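Side-chain contact in uncharacterized protein (Leptotrichia buccalis, PDB 3T8K), which is of unknown function but has an ankyrin-repeat fold of paired helices, which in other proteins commonly serves protein binding: residues S5-V10 against Y19-E24. Sequence-based numbering, arbitrary orientation.
Sequences SEYRTV and YEDFLE
The Y7 ring meets D21 at its edge, where OD2 of D21 lies near the ring plane, 3.8 Å from CE2 of Y7; E6 CB rests over the rim of one ring face. Ring and carboxylate planes are turned 49° apart. The two polar ends do not bond directly: a water in the plane of the ring spans them, 2.8 Å from Y7 OH, and donates to D21 OD2 at 2.5 Å, shorter than usual, so that the exact length is doubtful. OD2 also accepts from the backbone N of T18, just ahead of helix 19-28. With CG of D21 anti to its carbonyl carbon (chi1 -70°), the carboxylate can reach back to that amide. The second flat group, the F22 ring, is approached obliquely by V10, whose CG1 comes within 3.4 Å of F22 CE1. In this alpha-hairpin (ankyrin-repeat) fold the contact lies near the N-terminal end of the array, where the chain turns from helix 10-16 into helix 19-28, and V10 and F22, both buried, meet between the two segments. With CG of F22 anti to the backbone N (chi1 159°), the ring swings toward V10 CG1; it also packs on A14 of helix 10-16 and, at a steep interplanar angle, on F60 of helix 51-63. Y7, the first residue beyond helix 2-6, lies against A12, A13 and L16 of helix 10-16. E6 OE1 sits 4.5 Å from D21 OD2, a like-charged neighbour that may raise the affinity of either carboxylate for a proton.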
loop_
_atom_site.group_PDB
_atom_site.type_symbol
_atom_site.label_atom_id
_atom_site.label_comp_id
_atom_site.label_asym_id
_atom_site.label_seq_id
_atom_site.Cartn_x
_atom_site.Cartn_y
_atom_site.Cartn_z
ATOM N N SER A 5 -3.654 25.343 4.186
ATOM C CA SER A 5 -4.580 25.375 3.065
ATOM C C SER A 5 -4.705 23.991 2.434
ATOM O O SER A 5 -5.765 23.620 1.937
ATOM C CB SER A 5 -4.108 26.387 2.017
ATOM O OG SER A 5 -4.086 27.701 2.550
ATOM N N GLU A 6 -3.614 23.229 2.475
ATOM C CA GLU A 6 -3.551 21.920 1.830
ATOM C C GLU A 6 -4.180 20.812 2.672
ATOM O O GLU A 6 -4.731 19.852 2.130
ATOM C CB GLU A 6 -2.095 21.564 1.506
ATOM C CG GLU A 6 -1.494 22.398 0.385
ATOM C CD GLU A 6 0.021 22.476 0.450
ATOM O OE1 GLU A 6 0.649 21.575 1.053
ATOM O OE2 GLU A 6 0.586 23.446 -0.099
ATOM N N TYR A 7 -4.097 20.943 3.994
ATOM C CA TYR A 7 -4.592 19.902 4.891
ATOM C C TYR A 7 -5.567 20.478 5.917
ATOM O O TYR A 7 -5.267 21.454 6.598
ATOM C CB TYR A 7 -3.421 19.209 5.593
ATOM C CG TYR A 7 -2.347 18.754 4.624
ATOM C CD1 TYR A 7 -2.590 17.711 3.747
ATOM C CD2 TYR A 7 -1.109 19.392 4.562
ATOM C CE1 TYR A 7 -1.620 17.278 2.847
ATOM C CE2 TYR A 7 -0.126 18.966 3.655
ATOM C CZ TYR A 7 -0.396 17.916 2.800
ATOM O OH TYR A 7 0.552 17.472 1.899
ATOM N N ARG A 8 -6.736 19.861 6.017
ATOM C CA ARG A 8 -7.782 20.333 6.925
ATOM C C ARG A 8 -7.650 19.690 8.310
ATOM O O ARG A 8 -8.118 20.238 9.301
ATOM C CB ARG A 8 -9.152 20.043 6.311
ATOM C CG ARG A 8 -10.321 20.149 7.269
ATOM C CD ARG A 8 -10.264 21.443 8.041
ATOM N NE ARG A 8 -10.680 22.598 7.266
ATOM C CZ ARG A 8 -10.304 23.843 7.550
ATOM N NH1 ARG A 8 -9.475 24.070 8.568
ATOM N NH2 ARG A 8 -10.735 24.856 6.809
ATOM N N THR A 9 -7.013 18.525 8.380
ATOM C CA THR A 9 -6.857 17.814 9.651
ATOM C C THR A 9 -5.418 17.341 9.850
ATOM O O THR A 9 -4.648 17.261 8.891
ATOM C CB THR A 9 -7.751 16.566 9.701
ATOM O OG1 THR A 9 -7.309 15.644 8.699
ATOM C CG2 THR A 9 -9.201 16.936 9.449
ATOM N N VAL A 10 -5.052 17.029 11.091
ATOM C CA VAL A 10 -3.706 16.519 11.371
ATOM C C VAL A 10 -3.494 15.181 10.666
ATOM O O VAL A 10 -2.421 14.913 10.119
ATOM C CB VAL A 10 -3.453 16.351 12.887
ATOM C CG1 VAL A 10 -2.024 15.844 13.148
ATOM C CG2 VAL A 10 -3.670 17.668 13.599
ATOM N N TYR A 19 7.221 16.527 7.358
ATOM C CA TYR A 19 7.265 16.695 8.802
ATOM C C TYR A 19 6.831 18.121 9.144
ATOM O O TYR A 19 6.033 18.348 10.064
ATOM C CB TYR A 19 8.688 16.441 9.305
ATOM C CG TYR A 19 8.887 16.691 10.787
ATOM C CD1 TYR A 19 8.133 16.011 11.736
ATOM C CD2 TYR A 19 9.853 17.577 11.235
ATOM C CE1 TYR A 19 8.316 16.237 13.088
ATOM C CE2 TYR A 19 10.049 17.801 12.582
ATOM C CZ TYR A 19 9.279 17.130 13.505
ATOM O OH TYR A 19 9.473 17.360 14.851
ATOM N N GLU A 20 7.350 19.081 8.389
ATOM C CA GLU A 20 7.031 20.495 8.629
ATOM C C GLU A 20 5.542 20.799 8.439
ATOM O O GLU A 20 4.954 21.580 9.204
ATOM C CB GLU A 20 7.865 21.400 7.723
ATOM C CG GLU A 20 9.340 21.464 8.096
ATOM C CD GLU A 20 10.079 20.163 7.814
ATOM O OE1 GLU A 20 9.687 19.432 6.874
ATOM O OE2 GLU A 20 11.058 19.873 8.536
ATOM N N ASP A 21 4.943 20.205 7.410
ATOM C CA ASP A 21 3.507 20.349 7.172
ATOM C C ASP A 21 2.726 19.806 8.360
ATOM O O ASP A 21 1.762 20.425 8.831
ATOM C CB ASP A 21 3.062 19.564 5.936
ATOM C CG ASP A 21 3.573 20.155 4.634
ATOM O OD1 ASP A 21 3.871 21.365 4.583
ATOM O OD2 ASP A 21 3.672 19.386 3.649
ATOM N N PHE A 22 3.132 18.626 8.818
ATOM C CA PHE A 22 2.467 17.977 9.939
ATOM C C PHE A 22 2.559 18.832 11.189
ATOM O O PHE A 22 1.575 18.981 11.916
ATOM C CB PHE A 22 3.051 16.591 10.230
ATOM C CG PHE A 22 2.767 16.118 11.624
ATOM C CD1 PHE A 22 1.563 15.509 11.933
ATOM C CD2 PHE A 22 3.687 16.327 12.641
ATOM C CE1 PHE A 22 1.289 15.102 13.231
ATOM C CE2 PHE A 22 3.414 15.917 13.934
ATOM C CZ PHE A 22 2.210 15.310 14.225
ATOM N N LEU A 23 3.743 19.379 11.452
ATOM C CA LEU A 23 3.919 20.284 12.588
ATOM C C LEU A 23 2.975 21.473 12.523
ATOM O O LEU A 23 2.384 21.850 13.536
ATOM C CB LEU A 23 5.356 20.796 12.681
ATOM C CG LEU A 23 6.454 19.844 13.156
ATOM C CD1 LEU A 23 7.735 20.636 13.403
ATOM C CD2 LEU A 23 6.033 19.104 14.414
ATOM N N GLU A 24 2.843 22.074 11.342
ATOM C CA GLU A 24 1.945 23.209 11.175
ATOM C C GLU A 24 0.538 22.825 11.623
ATOM O O GLU A 24 -0.099 23.573 12.357
ATOM C CB GLU A 24 1.892 23.684 9.726
ATOM C CG GLU A 24 3.147 24.359 9.214
ATOM C CD GLU A 24 2.837 25.348 8.098
ATOM O OE1 GLU A 24 1.992 26.246 8.322
ATOM O OE2 GLU A 24 3.429 25.219 6.999
HETATM O O HOH W 1 2.897 18.835 1.355
#